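Local coordinates for protein drebrin (Homo sapiens, PDB 5Y1Z) that probably binds actin filaments through its ADF-homology domain, as a developmentally regulated protein of the brain, at residues Y34-G39 / A101-K106; G58-E61 / V65-G68; Y19-V22 / E26-A29. All blocks are in the same frame, centred on the assembly; numbering follows the deposited sequence.

Contact 1: residues Y34-G39 / A101-K106; sequences YTYEDG and ASHVAK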
# COMPACT_ATOMS: atom_id res chain seq x y z
N TYR A 34 -18.96 -6.13 -0.97
CA TYR A 34 -17.80 -6.70 -0.28
C TYR A 34 -17.58 -6.05 1.08
O TYR A 34 -18.05 -4.94 1.36
CB TYR A 34 -16.52 -6.53 -1.11
CG TYR A 34 -16.64 -6.92 -2.57
CD1 TYR A 34 -16.41 -8.23 -2.97
CD2 TYR A 34 -16.97 -5.98 -3.55
CE1 TYR A 34 -16.51 -8.62 -4.27
CE2 TYR A 34 -17.08 -6.37 -4.89
CZ TYR A 34 -16.83 -7.69 -5.23
OH TYR A 34 -16.92 -8.14 -6.53
N THR A 35 -16.86 -6.76 1.95
CA THR A 35 -16.61 -6.29 3.31
C THR A 35 -15.38 -7.01 3.85
O THR A 35 -14.87 -7.95 3.24
CB THR A 35 -17.82 -6.49 4.23
OG1 THR A 35 -17.59 -5.83 5.49
CG2 THR A 35 -18.08 -7.98 4.47
N TYR A 36 -14.93 -6.59 5.03
CA TYR A 36 -13.77 -7.25 5.62
C TYR A 36 -14.17 -8.49 6.41
O TYR A 36 -15.24 -8.55 7.01
CB TYR A 36 -12.99 -6.29 6.52
CG TYR A 36 -12.50 -5.05 5.81
CD1 TYR A 36 -13.30 -3.93 5.69
CD2 TYR A 36 -11.23 -5.00 5.24
CE1 TYR A 36 -12.86 -2.81 5.03
CE2 TYR A 36 -10.78 -3.86 4.58
CZ TYR A 36 -11.61 -2.78 4.47
OH TYR A 36 -11.14 -1.67 3.82
N GLU A 37 -13.28 -9.48 6.40
CA GLU A 37 -13.43 -10.61 7.30
C GLU A 37 -13.05 -10.19 8.71
O GLU A 37 -12.18 -9.34 8.91
CB GLU A 37 -12.60 -11.80 6.86
CG GLU A 37 -13.27 -13.11 7.16
CD GLU A 37 -13.03 -14.15 6.09
OE1 GLU A 37 -11.88 -14.26 5.62
OE2 GLU A 37 -13.99 -14.88 5.74
N ASP A 38 -13.72 -10.79 9.70
CA ASP A 38 -13.58 -10.34 11.08
C ASP A 38 -12.13 -10.42 11.53
O ASP A 38 -11.43 -11.40 11.27
CB ASP A 38 -14.46 -11.18 11.99
CG ASP A 38 -15.87 -11.36 11.44
OD1 ASP A 38 -16.38 -10.46 10.72
OD2 ASP A 38 -16.45 -12.43 11.73
N GLY A 39 -11.69 -9.37 12.22
CA GLY A 39 -10.32 -9.30 12.70
C GLY A 39 -9.28 -9.44 11.62
O GLY A 39 -8.24 -10.08 11.84
N ALA A 101 -10.09 4.17 5.33
CA ALA A 101 -10.12 5.22 4.33
C ALA A 101 -8.95 5.12 3.37
O ALA A 101 -9.09 5.39 2.18
CB ALA A 101 -10.11 6.59 5.02
N SER A 102 -7.79 4.69 3.87
CA SER A 102 -6.62 4.52 3.04
C SER A 102 -6.69 3.29 2.14
O SER A 102 -5.78 3.09 1.33
CB SER A 102 -5.38 4.48 3.93
OG SER A 102 -5.41 3.34 4.78
N HIS A 103 -7.72 2.45 2.27
CA HIS A 103 -7.90 1.29 1.38
C HIS A 103 -8.74 1.60 0.15
O HIS A 103 -8.61 0.89 -0.86
CB HIS A 103 -8.58 0.12 2.13
CG HIS A 103 -7.89 -0.28 3.39
ND1 HIS A 103 -8.51 -1.00 4.38
CD2 HIS A 103 -6.63 -0.05 3.82
CE1 HIS A 103 -7.67 -1.20 5.37
NE2 HIS A 103 -6.51 -0.64 5.06
N VAL A 104 -9.58 2.64 0.20
CA VAL A 104 -10.60 2.82 -0.83
C VAL A 104 -9.97 2.82 -2.22
O VAL A 104 -10.41 2.09 -3.12
CB VAL A 104 -11.39 4.11 -0.57
CG1 VAL A 104 -12.37 4.39 -1.70
CG2 VAL A 104 -12.10 4.03 0.77
N ALA A 105 -8.90 3.60 -2.40
CA ALA A 105 -8.27 3.70 -3.71
C ALA A 105 -7.78 2.35 -4.21
O ALA A 105 -7.88 2.03 -5.40
CB ALA A 105 -7.10 4.68 -3.65
N LYS A 106 -7.20 1.55 -3.31
CA LYS A 106 -6.74 0.22 -3.67
C LYS A 106 -7.92 -0.69 -4.06
O LYS A 106 -7.80 -1.50 -4.99
CB LYS A 106 -5.94 -0.32 -2.49
CG LYS A 106 -4.93 -1.39 -2.78
CD LYS A 106 -3.94 -1.38 -1.66
CE LYS A 106 -3.49 -2.77 -1.28
NZ LYS A 106 -2.88 -2.71 0.10
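In the sheet-and-helix core of this ADF-homology domain Tyr36, the last residue of strand 31-36, meets His103 at the join of helices 94-101 and 104-110. The contact is buried and rests on this single pair of side chains. Tyr36 OH lies 2.8 Å from His103 ND1 in a nearly straight hydrogen bond (163°), in which either atom could be the donor. The hydroxyl meets the imidazole at its edge, near the ring plane. The two rings meet rim to rim, with centroids 5.7 Å apart and planes at 56°, so the link is a polar one and not a stack. Tyr36 holds CG anti to its carbonyl carbon (chi1 -58°), and this carries the long ring across to His103. Its hydroxyl is also hydrogen-bonded to Tyr67 OH on the neighbouring strand, while Arg96 makes a cation-pi contact with the ring. A phenylalanine in its place would probably leave both His103 ND1 and the Tyr67 hydroxyl without this partner. A tyrosine suits the site because its ring packs in the interior while its OH meets a nitrogen of the buried His103, a tie from the strand to the helix junction within the layers of the ADF-homology fold.

Contact 2: residues G58-E61 / V65-G68; sequences GHFE and VMYG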
# COMPACT_ATOMS: atom_id res chain seq x y z
N GLY A 58 -30.16 -1.97 0.70
CA GLY A 58 -30.75 -2.79 1.74
C GLY A 58 -29.80 -3.76 2.45
O GLY A 58 -30.20 -4.37 3.45
N HIS A 59 -28.59 -3.96 1.94
CA HIS A 59 -27.67 -4.92 2.54
C HIS A 59 -26.55 -4.28 3.32
O HIS A 59 -25.71 -5.01 3.83
CB HIS A 59 -27.06 -5.84 1.46
CG HIS A 59 -28.08 -6.67 0.74
ND1 HIS A 59 -28.84 -6.17 -0.29
CD2 HIS A 59 -28.47 -7.94 0.93
CE1 HIS A 59 -29.68 -7.11 -0.71
NE2 HIS A 59 -29.47 -8.19 0.02
N PHE A 60 -26.53 -2.95 3.45
CA PHE A 60 -25.44 -2.30 4.16
C PHE A 60 -25.62 -2.48 5.66
O PHE A 60 -26.73 -2.38 6.17
CB PHE A 60 -25.36 -0.81 3.79
CG PHE A 60 -24.83 -0.53 2.39
CD1 PHE A 60 -23.53 -0.85 2.04
CD2 PHE A 60 -25.64 0.05 1.42
CE1 PHE A 60 -23.03 -0.59 0.76
CE2 PHE A 60 -25.17 0.30 0.14
CZ PHE A 60 -23.87 -0.02 -0.19
N GLU A 61 -24.52 -2.70 6.37
CA GLU A 61 -24.57 -2.99 7.80
C GLU A 61 -23.91 -1.87 8.59
O GLU A 61 -22.86 -1.34 8.18
CB GLU A 61 -23.92 -4.36 8.11
CG GLU A 61 -24.45 -5.50 7.23
CD GLU A 61 -23.86 -6.89 7.52
OE1 GLU A 61 -23.37 -7.16 8.67
OE2 GLU A 61 -23.90 -7.73 6.58
N VAL A 65 -17.53 -1.59 7.70
CA VAL A 65 -17.05 -0.93 6.49
C VAL A 65 -17.28 -1.88 5.32
O VAL A 65 -16.89 -3.05 5.38
CB VAL A 65 -15.57 -0.57 6.63
CG1 VAL A 65 -15.04 0.02 5.35
CG2 VAL A 65 -15.37 0.39 7.80
N MET A 66 -17.96 -1.40 4.28
CA MET A 66 -18.28 -2.25 3.13
C MET A 66 -18.09 -1.46 1.84
O MET A 66 -18.11 -0.22 1.83
CB MET A 66 -19.71 -2.81 3.24
CG MET A 66 -20.04 -3.46 4.58
SD MET A 66 -21.64 -4.33 4.70
CE MET A 66 -22.51 -3.56 3.43
N TYR A 67 -17.91 -2.18 0.73
CA TYR A 67 -17.70 -1.58 -0.58
C TYR A 67 -18.74 -2.13 -1.56
O TYR A 67 -18.80 -3.35 -1.78
CB TYR A 67 -16.27 -1.84 -1.08
CG TYR A 67 -15.24 -1.31 -0.12
CD1 TYR A 67 -15.03 0.06 0.02
CD2 TYR A 67 -14.50 -2.17 0.69
CE1 TYR A 67 -14.12 0.57 0.91
CE2 TYR A 67 -13.57 -1.66 1.60
CZ TYR A 67 -13.39 -0.29 1.70
OH TYR A 67 -12.48 0.25 2.60
N GLY A 68 -19.54 -1.24 -2.13
CA GLY A 68 -20.59 -1.65 -3.05
C GLY A 68 -20.28 -1.33 -4.49
O GLY A 68 -20.01 -0.19 -4.83
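Phe60 and Met66 meet in a mainly apolar, partly buried contact, in which the loop that follows helix 52-56 folds back over one face of strand 65-72. The methyl end of Met66 does most of the touching. Its CE lies 3.2 Å from Phe60 CD1, approaching the ring obliquely, and 3.5 Å from the backbone oxygen of His59. The thioether sulfur beside it runs past the next residue: Met66 SD is 3.7 Å from Glu61 N and 4.0 Å from Glu61 CG, the two side chains crossing at about a right angle. The methionine chain stays extended through chi2 (-173°) and then bends at chi3, which turns CE in toward Phe60 while SD stays by Glu61. A long, flexible, unbranched side chain suits this place, because it can reach from the strand to the loop and lie along both Phe60 and Glu61.

In the ADF-homology fold helices pack on both faces of a central sheet, and the alternation along this strand follows that plan. Met66 points toward the loop, whereas Val65 and Tyr67 point away from it and pack on Cys100 of helix 94-101. Gly68 comes next on the loop side, where a side chain would be directed at the Phe60 ring, so a residue without one fits there. Phe60 also stacks with Trp87 of the adjacent strand 81-88, and the backbone oxygen of Glu61 accepts a hydrogen bond from Trp87 NE1. Glu61 is the exposed member, its aliphatic CB and CG lying against the sulfur as its charged end extends beyond them.

Contact 3: residues Y19-V22 / E26-A29; sequences YEEV and ESAA
Glu21, in helix 12-23, and Ser27, in the loop leading to strand 31-36, meet where the chain turns back beside the end of the helix in this ADF-homology domain. The polar part is one hydrogen bond: Ser27 OG donates to Glu21 OE2 over 2.9 Å. The hydroxyl approaches OE2 from above the carboxylate plane, 63° out of it. Glu21 gets there by bending at chi2 (-90°), which swings the carboxylate round toward the loop. Both residues suit an outer position: the glutamate is exposed and may keep its charge in water, and serine is small enough to sit close to the helix while offering a hydroxyl.

Van der Waals packing supplies the rest. Ser27 CB rests 3.4 Å from the backbone oxygen of Glu21, so the serine touches both main chain and side chain of one residue. Val22 turns its own side chain away, onto Ala32 and Phe69 of the sheet, and meets the loop through its backbone, with CA 3.9 Å from Ala29 O. Ala29, whose small side chain lets the loop approach closely, places its CB 3.5 Å from Glu21 OE1.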
# COMPACT_ATOMS: atom_id res chain seq x y z
N TYR A 19 -17.53 -9.53 -9.39
CA TYR A 19 -17.30 -8.33 -10.18
C TYR A 19 -17.49 -8.60 -11.67
O TYR A 19 -18.09 -7.78 -12.40
CB TYR A 19 -15.89 -7.83 -9.88
CG TYR A 19 -15.26 -6.94 -10.91
CD1 TYR A 19 -15.55 -5.58 -10.96
CD2 TYR A 19 -14.34 -7.45 -11.81
CE1 TYR A 19 -14.95 -4.76 -11.90
CE2 TYR A 19 -13.72 -6.64 -12.73
CZ TYR A 19 -14.03 -5.30 -12.78
OH TYR A 19 -13.41 -4.51 -13.72
N GLU A 20 -17.01 -9.75 -12.14
CA GLU A 20 -17.20 -10.12 -13.53
C GLU A 20 -18.68 -10.27 -13.85
O GLU A 20 -19.13 -9.87 -14.93
CB GLU A 20 -16.41 -11.40 -13.83
CG GLU A 20 -16.62 -11.95 -15.23
CD GLU A 20 -15.57 -12.99 -15.60
OE1 GLU A 20 -15.53 -14.06 -14.93
OE2 GLU A 20 -14.80 -12.75 -16.55
N GLU A 21 -19.46 -10.85 -12.92
CA GLU A 21 -20.91 -10.92 -13.11
C GLU A 21 -21.52 -9.54 -13.26
O GLU A 21 -22.41 -9.32 -14.09
CB GLU A 21 -21.57 -11.64 -11.94
CG GLU A 21 -21.86 -13.08 -12.19
CD GLU A 21 -23.25 -13.29 -12.79
OE1 GLU A 21 -24.25 -12.88 -12.14
OE2 GLU A 21 -23.34 -13.87 -13.90
N VAL A 22 -21.03 -8.57 -12.48
CA VAL A 22 -21.58 -7.22 -12.59
C VAL A 22 -21.19 -6.57 -13.92
O VAL A 22 -21.99 -5.85 -14.52
CB VAL A 22 -21.12 -6.36 -11.40
CG1 VAL A 22 -21.44 -4.91 -11.65
CG2 VAL A 22 -21.78 -6.84 -10.12
N GLU A 26 -24.79 -9.66 -20.18
CA GLU A 26 -25.78 -10.73 -20.22
C GLU A 26 -26.23 -11.16 -18.82
O GLU A 26 -27.37 -11.62 -18.66
CB GLU A 26 -25.21 -11.93 -20.98
N SER A 27 -25.39 -11.00 -17.80
CA SER A 27 -25.75 -11.44 -16.45
C SER A 27 -26.75 -10.48 -15.82
O SER A 27 -26.62 -9.26 -15.95
CB SER A 27 -24.51 -11.53 -15.58
OG SER A 27 -23.47 -12.19 -16.26
N ALA A 28 -27.75 -11.03 -15.13
CA ALA A 28 -28.78 -10.17 -14.54
C ALA A 28 -28.22 -9.32 -13.41
O ALA A 28 -28.56 -8.14 -13.29
CB ALA A 28 -29.96 -11.00 -14.04
N ALA A 29 -27.35 -9.90 -12.59
CA ALA A 29 -26.80 -9.19 -11.45
C ALA A 29 -26.15 -7.89 -11.89
O ALA A 29 -25.39 -7.85 -12.86
CB ALA A 29 -25.78 -10.05 -10.71

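Contact 1 is buried, contact 2 is partly buried between sheet and loop, and contact 3, also partly buried, lies farther from the chain's centre, near the end of helix 12-23. Contacts 1 and 2 share the sheet, through the neighbouring strands 31-36 and 65-72, and touch directly: the backbone oxygen of Tyr34 and the backbone nitrogen of Tyr67 are probably hydrogen-bonded. Contact 3 is about 22 Å from contact 1, centre to centre, yet helix 12-23 still meets strand 31-36 where Tyr19 packs on Tyr34. Chemistry varies with place. Contact 1 joins a phenol and an imidazole by a hydrogen bond in the interior, contact 2 relies on sulfur and hydrocarbon, and contact 3 pairs an exposed carboxylate with a hydroxyl.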